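PDB 7LPO: cytoplasmic protein from Cryptococcus neoformans var. grubii serotype A, which probably hydrolyses steryl beta-glucosides as a sterylglucosidase of glycoside hydrolase family 5. Local coordinates for residues A[455-458]-A[459-463]. Sequence-based numbering, arbitrary orientation.
Sequences DGLT and LMTKH
The peptide carbonyl of Leu457 is met on both of its faces by Thr461, whose backbone N lies on one side of the plane and whose OG1 lies on the other. The hydroxyl bond is the shorter, 2.6 Å from Thr461 OG1 to Leu457 O, against 3.1 Å from Thr461 N to the same oxygen. With chi1 at 65°, OG1 sits between the backbone N and the carbonyl carbon, and the Thr461 methyl CG2 touches Leu457 CD1 at 3.8 Å, the two side chains crossing at a slant. The carboxylate of Asp455 is the other flat group: Thr458 OG1 donates to OD2 from above its plane at 2.6 Å, while Thr458 N makes a weak 3.3 Å bond to Asp455 OD1, which also accepts from Asn468 ND2. Within the turn, Leu459 N donates to Asp455 O and Met460 N to Gly456 O. Lys462 then leaves the helix with positive phi, its NZ in a salt bridge with Asp527 and a hydrogen bond to Gly587 O. The Leu459 side chain comes within about 4 Å of a bound Tris, probably from the crystallisation liquor. The whole illustrates a short helix, 456-461, opened by an aspartate N-cap and closed by a residue of left-handed backbone conformation.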
ATOM      1  N   ASP A 455      -4.415   5.784   9.805  1.00 19.55           N
ATOM      2  CA  ASP A 455      -5.356   6.467  10.682  1.00 16.94           C
ATOM      3  C   ASP A 455      -6.659   6.629   9.903  1.00 17.90           C
ATOM      4  O   ASP A 455      -6.862   7.632   9.201  1.00 16.97           O
ATOM      5  CB  ASP A 455      -4.769   7.801  11.128  1.00 18.85           C
ATOM      6  CG  ASP A 455      -5.727   8.620  11.984  1.00 22.41           C
ATOM      7  OD1 ASP A 455      -6.894   8.217  12.189  1.00 23.49           O
ATOM      8  OD2 ASP A 455      -5.294   9.691  12.439  1.00 24.13           O
ATOM      9  N   GLY A 456      -7.537   5.629  10.026  1.00 16.45           N
ATOM     10  CA  GLY A 456      -8.708   5.558   9.167  1.00 17.01           C
ATOM     11  C   GLY A 456      -9.677   6.709   9.363  1.00 17.86           C
ATOM     12  O   GLY A 456     -10.256   7.210   8.397  1.00 15.09           O
ATOM     13  N   LEU A 457      -9.889   7.126  10.610  1.00 15.11           N
ATOM     14  CA  LEU A 457     -10.771   8.260  10.844  1.00 16.60           C
ATOM     15  C   LEU A 457     -10.294   9.483  10.067  1.00 18.82           C
ATOM     16  O   LEU A 457     -11.089  10.190   9.436  1.00 15.19           O
ATOM     17  CB  LEU A 457     -10.843   8.569  12.341  1.00 17.07           C
ATOM     18  CG  LEU A 457     -11.658   9.823  12.670  1.00 17.73           C
ATOM     19  CD1 LEU A 457     -13.131   9.588  12.332  1.00 18.22           C
ATOM     20  CD2 LEU A 457     -11.521  10.241  14.123  1.00 18.55           C
ATOM     21  N   THR A 458      -8.999   9.778  10.145  1.00 14.50           N
ATOM     22  CA  THR A 458      -8.458  10.929   9.433  1.00 14.49           C
ATOM     23  C   THR A 458      -8.569  10.745   7.925  1.00 14.49           C
ATOM     24  O   THR A 458      -8.983  11.661   7.203  1.00 14.52           O
ATOM     25  CB  THR A 458      -7.004  11.150   9.850  1.00 14.44           C
ATOM     26  OG1 THR A 458      -6.943  11.324  11.278  1.00 14.45           O
ATOM     27  CG2 THR A 458      -6.428  12.364   9.166  1.00 14.44           C
ATOM     28  N   LEU A 459      -8.226   9.553   7.439  1.00 14.47           N
ATOM     29  CA  LEU A 459      -8.286   9.280   6.008  1.00 14.50           C
ATOM     30  C   LEU A 459      -9.697   9.464   5.466  1.00 15.91           C
ATOM     31  O   LEU A 459      -9.897  10.127   4.443  1.00 17.35           O
ATOM     32  CB  LEU A 459      -7.790   7.864   5.748  1.00 15.97           C
ATOM     33  CG  LEU A 459      -7.499   7.438   4.314  1.00 20.41           C
ATOM     34  CD1 LEU A 459      -6.384   8.260   3.737  1.00 20.99           C
ATOM     35  CD2 LEU A 459      -7.157   5.955   4.290  1.00 22.71           C
ATOM     36  N   MET A 460     -10.698   8.896   6.143  1.00 18.37           N
ATOM     37  CA  MET A 460     -12.045   8.908   5.580  1.00 20.05           C
ATOM     38  C   MET A 460     -12.726  10.263   5.719  1.00 19.22           C
ATOM     39  O   MET A 460     -13.488  10.667   4.833  1.00 20.49           O
ATOM     40  CB  MET A 460     -12.905   7.831   6.240  1.00 24.95           C
ATOM     41  CG  MET A 460     -12.283   6.446   6.223  1.00 30.60           C
ATOM     42  SD  MET A 460     -12.011   5.782   4.548  1.00 37.83           S
ATOM     43  CE  MET A 460     -13.673   5.729   3.942  1.00 34.18           C
ATOM     44  N   THR A 461     -12.501  10.968   6.824  1.00 18.13           N
ATOM     45  CA  THR A 461     -13.166  12.246   7.051  1.00 18.04           C
ATOM     46  C   THR A 461     -12.378  13.417   6.495  1.00 20.29           C
ATOM     47  O   THR A 461     -12.910  14.540   6.467  1.00 19.58           O
ATOM     48  CB  THR A 461     -13.401  12.468   8.546  1.00 18.77           C
ATOM     49  OG1 THR A 461     -12.139  12.587   9.213  1.00 19.39           O
ATOM     50  CG2 THR A 461     -14.183  11.307   9.144  1.00 19.16           C
ATOM     51  N   LYS A 462     -11.138  13.188   6.042  1.00 19.69           N
ATOM     52  CA  LYS A 462     -10.239  14.247   5.579  1.00 20.92           C
ATOM     53  C   LYS A 462     -10.262  15.450   6.553  1.00 21.28           C
ATOM     54  O   LYS A 462     -10.375  16.598   6.160  1.00 22.30           O
ATOM     55  CB  LYS A 462     -10.598  14.665   4.144  1.00 21.53           C
ATOM     56  CG  LYS A 462     -10.534  13.457   3.202  1.00 20.00           C
ATOM     57  CD  LYS A 462     -10.783  13.821   1.765  1.00 21.51           C
ATOM     58  CE  LYS A 462     -10.294  12.701   0.845  1.00 26.00           C
ATOM     59  NZ  LYS A 462     -10.650  12.972  -0.562  1.00 29.98           N
ATOM     60  N   HIS A 463     -10.132  15.111   7.832  0.63 23.14           N
ATOM     61  CA  HIS A 463     -10.123  16.088   8.914  0.63 19.64           C
ATOM     62  C   HIS A 463      -9.267  15.510  10.032  0.63 22.14           C
ATOM     63  O   HIS A 463      -9.348  14.315  10.332  0.63 19.51           O
ATOM     64  CB  HIS A 463     -11.549  16.376   9.405  0.63 23.48           C
ATOM     65  CG  HIS A 463     -11.645  17.539  10.341  0.63 22.03           C
ATOM     66  ND1 HIS A 463     -12.023  18.798   9.927  0.63 23.20           N
ATOM     67  CD2 HIS A 463     -11.424  17.631  11.675  0.63 23.47           C
ATOM     68  CE1 HIS A 463     -12.017  19.619  10.964  0.63 22.67           C
ATOM     69  NE2 HIS A 463     -11.659  18.935  12.036  0.63 22.49           N
TER
HETATM   70  O   HOH W   1      -8.902  12.439  12.967  1.00 15.52           O